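PDB 6PNR: alpha-glucosidase from [Eubacterium] rectale, which probably hydrolyses alpha-linked sulfoquinovosides, glycosides of the sulfolipid head-group sugar sulfoquinovose, as a family 31 glycoside hydrolase, and is captured here with an aza-sugar inhibitor. Local coordinates for residues Asp274-Arg279 against Trp289-His294; Gly248-Ser253 against Glu296-Leu301; Asp300-Ile305 against Leu380-Asp385. All coordinates share one frame; numbering follows the deposited sequence.

Interaction 1: Asp274-Arg279 against Trp289-His294; sequences DWCGKR and WDWKYH. With 9VH ([(3~{S},4~{R},5~{R})-4,5-bis(oxidanyl)piperidin-3-yl]methanesulfonic acid), chain C.
The contact lies at the rim of the family 31 TIM barrel, where W275-G277, in the turn after strand 267-271, pack on W291-H294, part of the loop that carries W289 into the inhibitor pocket. A two-stranded hairpin, 278-280 with 285-287, joins the two segments. Their one direct hydrogen bond is between backbones, H294 N to W275 O at 2.9 Å, in the carbonyl plane with 160° at the hydrogen. The six-membered ring of the W275 indole lies along the loop: CE3 meets Y293 CB at 3.5 Å, the two side chains crossing at about a right angle, CH2 approaches W291 O at 3.6 Å, and K292 O lies over one ring face. CG of W275 stands between its backbone N and carbonyl carbon (chi1 77°), which turns the indole under the loop, while NE1 bonds to the backbone O of Y318, itself a pocket residue. A serine in place of W275 would probably open a gap beneath the Y293 methylene and leave Y318 O without its indole donor. C276 adds a sulfur-aromatic contact, with SG at the edge of the W291 ring, 3.8 Å from CZ3. A water lies within hydrogen-bonding distance, 2.8 Å, of both C276 O and D290 O and bridges the backbones. G277 takes the H294 methylene against its N; a side chain at G277 would strike the imidazole. A second water accepts from R279 NE and W289 N. R286 also bonds to the inhibitor. Beyond that water, the W289 indole turns its edge to the inhibitor's sulfonate. There W289 NE1 donates nearly straight, at 169°, to 9VH O3 over 3.2 Å, while O2 lies in the ring plane 3.5 Å from CZ2.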
loop_
_atom_site.group_PDB
_atom_site.type_symbol
_atom_site.label_atom_id
_atom_site.label_comp_id
_atom_site.label_asym_id
_atom_site.label_seq_id
_atom_site.Cartn_x
_atom_site.Cartn_y
_atom_site.Cartn_z
ATOM N N ASP A 274 2.885 6.048 36.404
ATOM C CA ASP A 274 4.071 6.870 36.625
ATOM C C ASP A 274 4.665 6.663 38.019
ATOM O O ASP A 274 5.409 7.526 38.505
ATOM C CB ASP A 274 3.758 8.357 36.388
ATOM C CG ASP A 274 2.828 8.949 37.442
ATOM O OD1 ASP A 274 2.226 8.177 38.218
ATOM O OD2 ASP A 274 2.691 10.196 37.502
ATOM N N TRP A 275 4.358 5.532 38.664
ATOM C CA TRP A 275 4.964 5.212 39.953
ATOM C C TRP A 275 6.480 5.346 39.894
ATOM O O TRP A 275 7.124 5.655 40.907
ATOM C CB TRP A 275 4.568 3.783 40.383
ATOM C CG TRP A 275 5.350 2.731 39.630
ATOM C CD1 TRP A 275 5.225 2.406 38.304
ATOM C CD2 TRP A 275 6.409 1.897 40.147
ATOM N NE1 TRP A 275 6.132 1.423 37.969
ATOM C CE2 TRP A 275 6.873 1.102 39.078
ATOM C CE3 TRP A 275 7.001 1.746 41.412
ATOM C CZ2 TRP A 275 7.901 0.159 39.238
ATOM C CZ3 TRP A 275 8.028 0.819 41.567
ATOM C CH2 TRP A 275 8.463 0.035 40.487
ATOM N N CYS A 276 7.068 5.136 38.716
ATOM C CA CYS A 276 8.510 5.206 38.524
ATOM C C CYS A 276 8.966 6.481 37.809
ATOM O O CYS A 276 10.116 6.543 37.350
ATOM C CB CYS A 276 8.973 3.977 37.743
ATOM S SG CYS A 276 8.018 3.730 36.199
ATOM N N GLY A 277 8.110 7.489 37.696
ATOM C CA GLY A 277 8.472 8.757 37.092
ATOM C C GLY A 277 7.886 8.928 35.699
ATOM O O GLY A 277 7.383 7.994 35.074
ATOM N N LYS A 278 7.986 10.167 35.209
ATOM C CA LYS A 278 7.386 10.577 33.948
ATOM C C LYS A 278 8.457 11.006 32.955
ATOM O O LYS A 278 9.587 11.319 33.325
ATOM C CB LYS A 278 6.408 11.738 34.157
ATOM C CG LYS A 278 7.074 13.039 34.594
ATOM C CD LYS A 278 6.069 14.173 34.638
ATOM C CE LYS A 278 6.723 15.490 35.030
ATOM N NZ LYS A 278 7.220 15.445 36.431
ATOM N N ARG A 279 8.076 11.022 31.683
ATOM C CA ARG A 279 8.909 11.579 30.617
ATOM C C ARG A 279 7.963 12.171 29.585
ATOM O O ARG A 279 7.118 11.449 29.054
ATOM C CB ARG A 279 9.812 10.508 29.986
ATOM C CG ARG A 279 10.565 10.975 28.724
ATOM C CD ARG A 279 11.430 9.865 28.110
ATOM N NE ARG A 279 12.487 9.433 29.032
ATOM C CZ ARG A 279 13.687 10.003 29.116
ATOM N NH1 ARG A 279 13.996 11.021 28.312
ATOM N NH2 ARG A 279 14.580 9.552 29.995
ATOM N N TRP A 289 11.499 4.889 32.078
ATOM C CA TRP A 289 11.620 3.421 32.035
ATOM C C TRP A 289 12.805 2.964 32.894
ATOM O O TRP A 289 13.872 2.569 32.416
ATOM C CB TRP A 289 11.727 2.929 30.595
ATOM C CG TRP A 289 10.470 3.177 29.781
ATOM C CD1 TRP A 289 9.352 3.859 30.181
ATOM C CD2 TRP A 289 10.213 2.740 28.442
ATOM N NE1 TRP A 289 8.427 3.884 29.168
ATOM C CE2 TRP A 289 8.928 3.201 28.093
ATOM C CE3 TRP A 289 10.942 1.998 27.506
ATOM C CZ2 TRP A 289 8.357 2.943 26.859
ATOM C CZ3 TRP A 289 10.375 1.750 26.274
ATOM C CH2 TRP A 289 9.089 2.218 25.963
ATOM N N ASP A 290 12.572 3.017 34.202
ATOM C CA ASP A 290 13.556 2.648 35.219
ATOM C C ASP A 290 12.743 2.147 36.415
ATOM O O ASP A 290 12.205 2.956 37.172
ATOM C CB ASP A 290 14.416 3.855 35.572
ATOM C CG ASP A 290 15.620 3.500 36.431
ATOM O OD1 ASP A 290 16.047 2.325 36.429
ATOM O OD2 ASP A 290 16.134 4.416 37.107
ATOM N N TRP A 291 12.632 0.822 36.560
ATOM C CA TRP A 291 11.538 0.202 37.324
ATOM C C TRP A 291 11.814 0.156 38.830
ATOM O O TRP A 291 11.812 -0.901 39.458
ATOM C CB TRP A 291 11.262 -1.194 36.778
ATOM C CG TRP A 291 11.282 -1.218 35.280
ATOM C CD1 TRP A 291 12.073 -1.998 34.475
ATOM C CD2 TRP A 291 10.510 -0.391 34.404
ATOM N NE1 TRP A 291 11.829 -1.707 33.150
ATOM C CE2 TRP A 291 10.867 -0.732 33.080
ATOM C CE3 TRP A 291 9.540 0.601 34.604
ATOM C CZ2 TRP A 291 10.293 -0.115 31.967
ATOM C CZ3 TRP A 291 8.964 1.206 33.486
ATOM C CH2 TRP A 291 9.339 0.844 32.194
ATOM N N LYS A 292 12.037 1.345 39.398
ATOM C CA LYS A 292 12.079 1.596 40.834
ATOM C C LYS A 292 11.218 2.818 41.099
ATOM O O LYS A 292 11.146 3.716 40.256
ATOM C CB LYS A 292 13.509 1.862 41.331
ATOM C CG LYS A 292 14.508 0.812 40.860
ATOM C CD LYS A 292 15.816 0.844 41.644
ATOM C CE LYS A 292 16.671 2.040 41.307
ATOM N NZ LYS A 292 17.983 1.950 42.018
ATOM N N TYR A 293 10.553 2.860 42.257
ATOM C CA TYR A 293 9.612 3.953 42.457
ATOM C C TYR A 293 10.365 5.277 42.503
ATOM O O TYR A 293 11.551 5.340 42.840
ATOM C CB TYR A 293 8.747 3.740 43.698
ATOM C CG TYR A 293 9.329 4.127 45.040
ATOM C CD1 TYR A 293 10.021 3.198 45.806
ATOM C CD2 TYR A 293 9.125 5.402 45.574
ATOM C CE1 TYR A 293 10.537 3.528 47.045
ATOM C CE2 TYR A 293 9.645 5.746 46.823
ATOM C CZ TYR A 293 10.347 4.796 47.551
ATOM O OH TYR A 293 10.869 5.105 48.790
ATOM N N HIS A 294 9.687 6.329 42.063
ATOM C CA HIS A 294 10.306 7.637 41.903
ATOM C C HIS A 294 10.206 8.367 43.236
ATOM O O HIS A 294 9.110 8.727 43.672
ATOM C CB HIS A 294 9.628 8.418 40.779
ATOM C CG HIS A 294 10.428 9.588 40.297
ATOM N ND1 HIS A 294 10.474 10.786 40.977
ATOM C CD2 HIS A 294 11.220 9.738 39.212
ATOM C CE1 HIS A 294 11.260 11.627 40.327
ATOM N NE2 HIS A 294 11.729 11.014 39.253
HETATM O O1 9VH C . 3.965 6.223 27.443
HETATM S S1 9VH C . 4.616 4.998 27.875
HETATM O O2 9VH C . 5.116 4.269 26.735
HETATM O O3 9VH C . 5.596 5.259 28.900
HETATM C C1 9VH C . 3.322 4.040 28.614
HETATM C C2 9VH C . 2.224 3.591 27.641
HETATM C C3 9VH C . 2.782 2.463 26.788
HETATM N N1 9VH C . 1.831 1.685 25.995
HETATM C C4 9VH C . 0.698 1.214 26.791
HETATM C C5 9VH C . 0.014 2.390 27.471
HETATM O O4 9VH C . -1.086 1.887 28.226
HETATM C C6 9VH C . 0.990 3.102 28.397
HETATM O O5 9VH C . 0.351 4.197 29.048
HETATM O O HOH W 1 12.612 5.534 38.229
HETATM O O HOH W 2 11.476 6.506 29.638
#

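Interaction 2: Gly248-Ser253 against Glu296-Leu301; sequences GGNERS and EMYPDL
Four hydrogen bonds join G249, N250 and S253 to the loop M297-P299, and two of them meet on one phenol oxygen. Y298 OH accepts from S253 OG at 2.9 Å and from G249 N at 3.2 Å; D274 OD1 also bonds to it, so a buried hydroxyl is held from three directions. N250 uses both backbone and side chain: its N donates to M297 O at 3.0 Å, tilted 22° from the carbonyl plane, and its ND2 reaches a lone pair of P299 O at 2.9 Å, with that oxygen only 1° out of the amide plane. The amide is thereby fixed in rotation, although OD1, buried beside Y298 CD1, finds no partner in the model. These bonds secure the start of helix 250-262, the barrel helix after strand 242-245, with G249 at its N-cap. The remaining contacts are van der Waals or CH-pi. CA of G249 sits over one face of the Y298 ring, 3.6 Å from the centroid and displaced toward the rim. A side chain on G249 would run into M297 O, and its backbone angles already favour glycine. The planes of the N250 amide and the Y298 ring stand 82° apart, with OD1 at the ring edge. On the flank, P299 CD packs 3.2 Å from N250 ND2, and the bent M297 chain lays CE against the G248-G249 peptide.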
loop_
_atom_site.group_PDB
_atom_site.type_symbol
_atom_site.label_atom_id
_atom_site.label_comp_id
_atom_site.label_asym_id
_atom_site.label_seq_id
_atom_site.Cartn_x
_atom_site.Cartn_y
_atom_site.Cartn_z
ATOM N N GLY A 248 0.595 11.735 38.528
ATOM C CA GLY A 248 1.023 13.062 38.941
ATOM C C GLY A 248 1.776 13.132 40.247
ATOM O O GLY A 248 2.117 14.243 40.679
ATOM N N GLY A 249 2.055 12.020 40.918
ATOM C CA GLY A 249 2.725 12.060 42.208
ATOM C C GLY A 249 1.750 11.924 43.365
ATOM O O GLY A 249 0.526 11.915 43.200
ATOM N N ASN A 250 2.326 11.856 44.573
ATOM C CA ASN A 250 1.546 11.576 45.779
ATOM C C ASN A 250 0.300 12.446 45.882
ATOM O O ASN A 250 -0.822 11.940 46.007
ATOM C CB ASN A 250 2.401 11.773 47.034
ATOM C CG ASN A 250 3.185 10.543 47.410
ATOM O OD1 ASN A 250 2.915 9.439 46.934
ATOM N ND2 ASN A 250 4.167 10.723 48.280
ATOM N N GLU A 251 0.481 13.769 45.886
ATOM C CA GLU A 251 -0.655 14.637 46.175
ATOM C C GLU A 251 -1.751 14.493 45.121
ATOM O O GLU A 251 -2.937 14.403 45.456
ATOM C CB GLU A 251 -0.190 16.092 46.286
ATOM C CG GLU A 251 -1.348 17.079 46.455
ATOM C CD GLU A 251 -0.892 18.534 46.383
ATOM O OE1 GLU A 251 0.255 18.782 45.954
ATOM O OE2 GLU A 251 -1.679 19.424 46.759
ATOM N N ARG A 252 -1.385 14.475 43.837
ATOM C CA ARG A 252 -2.429 14.428 42.808
ATOM C C ARG A 252 -3.093 13.049 42.745
ATOM O O ARG A 252 -4.327 12.940 42.709
ATOM C CB ARG A 252 -1.860 14.809 41.437
ATOM C CG ARG A 252 -2.939 14.939 40.343
ATOM C CD ARG A 252 -2.359 15.341 38.983
ATOM N NE ARG A 252 -3.413 15.598 37.986
ATOM C CZ ARG A 252 -4.044 14.667 37.265
ATOM N NH1 ARG A 252 -3.759 13.372 37.408
ATOM N NH2 ARG A 252 -4.979 15.025 36.391
ATOM N N SER A 253 -2.285 11.985 42.709
ATOM C CA SER A 253 -2.837 10.639 42.548
ATOM C C SER A 253 -3.681 10.239 43.751
ATOM O O SER A 253 -4.840 9.839 43.602
ATOM C CB SER A 253 -1.708 9.628 42.322
ATOM O OG SER A 253 -1.152 9.789 41.033
ATOM N N GLU A 296 11.043 11.290 44.313
ATOM C CA GLU A 296 10.622 12.686 44.364
ATOM C C GLU A 296 9.145 12.852 44.023
ATOM O O GLU A 296 8.441 13.619 44.684
ATOM C CB GLU A 296 11.486 13.529 43.427
ATOM C CG GLU A 296 12.928 13.030 43.295
ATOM C CD GLU A 296 13.631 12.823 44.641
ATOM O OE1 GLU A 296 13.483 13.680 45.542
ATOM O OE2 GLU A 296 14.329 11.793 44.796
ATOM N N MET A 297 8.643 12.126 43.023
ATOM C CA MET A 297 7.216 12.204 42.712
ATOM C C MET A 297 6.365 11.462 43.740
ATOM O O MET A 297 5.290 11.938 44.117
ATOM C CB MET A 297 6.958 11.663 41.313
ATOM C CG MET A 297 7.448 12.586 40.219
ATOM S SD MET A 297 7.125 11.929 38.571
ATOM C CE MET A 297 5.326 12.068 38.489
ATOM N N TYR A 298 6.813 10.290 44.194
ATOM C CA TYR A 298 6.067 9.485 45.161
ATOM C C TYR A 298 6.937 9.176 46.378
ATOM O O TYR A 298 7.232 8.008 46.658
ATOM C CB TYR A 298 5.568 8.187 44.512
ATOM C CG TYR A 298 4.495 8.375 43.459
ATOM C CD1 TYR A 298 3.146 8.442 43.817
ATOM C CD2 TYR A 298 4.826 8.485 42.115
ATOM C CE1 TYR A 298 2.165 8.619 42.854
ATOM C CE2 TYR A 298 3.845 8.648 41.142
ATOM C CZ TYR A 298 2.521 8.718 41.518
ATOM O OH TYR A 298 1.539 8.897 40.564
ATOM N N PRO A 299 7.342 10.195 47.151
ATOM C CA PRO A 299 8.158 9.923 48.345
ATOM C C PRO A 299 7.455 8.993 49.326
ATOM O O PRO A 299 6.254 9.107 49.577
ATOM C CB PRO A 299 8.380 11.313 48.956
ATOM C CG PRO A 299 7.239 12.131 48.457
ATOM C CD PRO A 299 7.007 11.628 47.044
ATOM N N ASP A 300 8.230 8.058 49.873
ATOM C CA ASP A 300 7.730 7.093 50.848
ATOM C C ASP A 300 6.518 6.331 50.309
ATOM O O ASP A 300 5.561 6.048 51.029
ATOM C CB ASP A 300 7.408 7.783 52.173
ATOM C CG ASP A 300 8.657 8.315 52.877
ATOM O OD1 ASP A 300 9.793 7.973 52.459
ATOM O OD2 ASP A 300 8.499 9.085 53.846
ATOM N N LEU A 301 6.556 5.991 49.026
ATOM C CA LEU A 301 5.469 5.204 48.446
ATOM C C LEU A 301 5.165 3.930 49.232
ATOM O O LEU A 301 3.975 3.656 49.465
ATOM C CB LEU A 301 5.792 4.884 46.977
ATOM C CG LEU A 301 4.738 4.079 46.207
ATOM C CD1 LEU A 301 3.391 4.767 46.255
ATOM C CD2 LEU A 301 5.171 3.851 44.773
#

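Interaction 3: Asp300-Ile305 against Leu380-Asp385; sequences DLPKKI and LGIGID
A single water bridges P302 and I382, donating to P302 O at 2.7 Å and to I382 O at 2.8 Å. It spans the contact between the first turn of barrel helix 301-310 and the loop leading from helix 365-380 into strand 386-389, a connection on the outer layer of the TIM barrel. No direct hydrogen bond crosses between the two segments; otherwise aliphatic side chains touch one another and the loop's carbonyl oxygens. I382 turns its side chain toward the helix and meets P302, L301 and, more loosely, I305. Its branched base meets one corner of the proline ring, P302 CG being 4.0 Å from I382 CB and equally close to CG2, and its far methyl, CD1, touches L301 CD2 at 4.3 Å. CG1 of I382 stands between the backbone N and carbonyl carbon (chi1 64°), which sends CD1 inward to L301 while CG2 stays with P302. The loop here is a type I beta turn from L380 to G383, closed by G383 N to L380 O. G383 has a positive phi of 93°, suited to glycine, and a CB there would point at I305. That isoleucine points toward the loop and divides its two branches: CG2 rests 3.5 Å from G383 O, whereas CD1 reaches past I382 O to the buried I384. F315 of strand 314-319 lies against L301, I305 and I384, closing the cluster on the barrel side, where I305 CD1 meets I384 CG1 at 3.9 Å.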
loop_
_atom_site.group_PDB
_atom_site.type_symbol
_atom_site.label_atom_id
_atom_site.label_comp_id
_atom_site.label_asym_id
_atom_site.label_seq_id
_atom_site.Cartn_x
_atom_site.Cartn_y
_atom_site.Cartn_z
ATOM N N ASP A 300 8.230 8.058 49.873
ATOM C CA ASP A 300 7.730 7.093 50.848
ATOM C C ASP A 300 6.518 6.331 50.309
ATOM O O ASP A 300 5.561 6.048 51.029
ATOM C CB ASP A 300 7.408 7.783 52.173
ATOM C CG ASP A 300 8.657 8.315 52.877
ATOM O OD1 ASP A 300 9.793 7.973 52.459
ATOM O OD2 ASP A 300 8.499 9.085 53.846
ATOM N N LEU A 301 6.556 5.991 49.026
ATOM C CA LEU A 301 5.469 5.204 48.446
ATOM C C LEU A 301 5.165 3.930 49.232
ATOM O O LEU A 301 3.975 3.656 49.465
ATOM C CB LEU A 301 5.792 4.884 46.977
ATOM C CG LEU A 301 4.738 4.079 46.207
ATOM C CD1 LEU A 301 3.391 4.767 46.255
ATOM C CD2 LEU A 301 5.171 3.851 44.773
ATOM N N PRO A 302 6.148 3.144 49.698
ATOM C CA PRO A 302 5.791 1.921 50.446
ATOM C C PRO A 302 4.916 2.195 51.652
ATOM O O PRO A 302 3.988 1.431 51.945
ATOM C CB PRO A 302 7.161 1.348 50.851
ATOM C CG PRO A 302 8.112 1.862 49.794
ATOM C CD PRO A 302 7.610 3.267 49.525
ATOM N N LYS A 303 5.181 3.292 52.358
ATOM C CA LYS A 303 4.320 3.685 53.467
ATOM C C LYS A 303 2.907 4.015 52.982
ATOM O O LYS A 303 1.915 3.599 53.598
ATOM C CB LYS A 303 4.955 4.885 54.185
ATOM C CG LYS A 303 4.432 5.133 55.587
ATOM C CD LYS A 303 5.200 6.256 56.293
ATOM C CE LYS A 303 4.692 6.446 57.731
ATOM N NZ LYS A 303 5.442 7.489 58.495
ATOM N N LYS A 304 2.796 4.771 51.882
ATOM C CA LYS A 304 1.484 5.127 51.344
ATOM C C LYS A 304 0.705 3.892 50.925
ATOM O O LYS A 304 -0.511 3.817 51.131
ATOM C CB LYS A 304 1.627 6.062 50.146
ATOM C CG LYS A 304 2.310 7.384 50.436
ATOM C CD LYS A 304 1.356 8.327 51.146
ATOM C CE LYS A 304 1.797 9.770 50.970
ATOM N NZ LYS A 304 3.169 9.980 51.509
ATOM N N ILE A 305 1.389 2.923 50.305
ATOM C CA ILE A 305 0.722 1.686 49.909
ATOM C C ILE A 305 0.123 0.986 51.122
ATOM O O ILE A 305 -1.025 0.520 51.083
ATOM C CB ILE A 305 1.700 0.779 49.139
ATOM C CG1 ILE A 305 1.992 1.391 47.760
ATOM C CG2 ILE A 305 1.114 -0.620 48.991
ATOM C CD1 ILE A 305 3.133 0.730 47.010
ATOM N N LEU A 380 6.958 -6.065 43.555
ATOM C CA LEU A 380 6.373 -6.864 44.632
ATOM C C LEU A 380 6.985 -6.514 45.985
ATOM O O LEU A 380 6.286 -6.499 47.007
ATOM C CB LEU A 380 6.557 -8.354 44.344
ATOM C CG LEU A 380 5.868 -8.930 43.108
ATOM C CD1 LEU A 380 6.562 -10.215 42.637
ATOM C CD2 LEU A 380 4.387 -9.177 43.414
ATOM N N GLY A 381 8.288 -6.231 46.010
ATOM C CA GLY A 381 8.988 -5.955 47.254
ATOM C C GLY A 381 8.518 -4.725 48.012
ATOM O O GLY A 381 8.818 -4.599 49.203
ATOM N N ILE A 382 7.806 -3.801 47.362
ATOM C CA ILE A 382 7.266 -2.658 48.087
ATOM C C ILE A 382 5.758 -2.764 48.273
ATOM O O ILE A 382 5.123 -1.797 48.710
ATOM C CB ILE A 382 7.644 -1.312 47.433
ATOM C CG1 ILE A 382 7.045 -1.160 46.039
ATOM C CG2 ILE A 382 9.150 -1.135 47.351
ATOM C CD1 ILE A 382 7.345 0.213 45.426
ATOM N N GLY A 383 5.161 -3.906 47.953
ATOM C CA GLY A 383 3.749 -4.109 48.214
ATOM C C GLY A 383 2.814 -3.770 47.074
ATOM O O GLY A 383 1.611 -3.603 47.307
ATOM N N ILE A 384 3.322 -3.663 45.855
ATOM C CA ILE A 384 2.469 -3.481 44.686
ATOM C C ILE A 384 1.837 -4.824 44.345
ATOM O O ILE A 384 2.531 -5.845 44.258
ATOM C CB ILE A 384 3.281 -2.907 43.512
ATOM C CG1 ILE A 384 3.728 -1.457 43.826
ATOM C CG2 ILE A 384 2.476 -2.966 42.238
ATOM C CD1 ILE A 384 4.637 -0.818 42.751
ATOM N N ASP A 385 0.514 -4.831 44.183
ATOM C CA ASP A 385 -0.270 -6.049 44.004
ATOM C C ASP A 385 -0.716 -6.287 42.564
ATOM O O ASP A 385 -1.440 -7.249 42.297
ATOM C CB ASP A 385 -1.477 -6.013 44.931
ATOM C CG ASP A 385 -1.093 -6.290 46.374
ATOM O OD1 ASP A 385 -0.324 -7.253 46.595
ATOM O OD2 ASP A 385 -1.528 -5.537 47.275
HETATM O O HOH W 3 4.393 -1.177 51.320
#

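The three contacts form one patch of the TIM-barrel domain, their centres 11 to 14 Å apart. Along the chain, interaction 1 is nested within the loop closed by interaction 2, and interaction 3 starts at D300 and L301, where interaction 2 ends. D274 joins interactions 1 and 2, its carboxylate reaching Y298 OH and G248 N. Interactions 1 and 3 meet where the Y293 ring packs on L301 and P302 and the W275 indole on I382 and I384. Helices 250-262 and 301-310 and the loop after helix 365-380 are thus joined, through 274-279 and 289-294, to the rim bearing W289 of the inhibitor pocket.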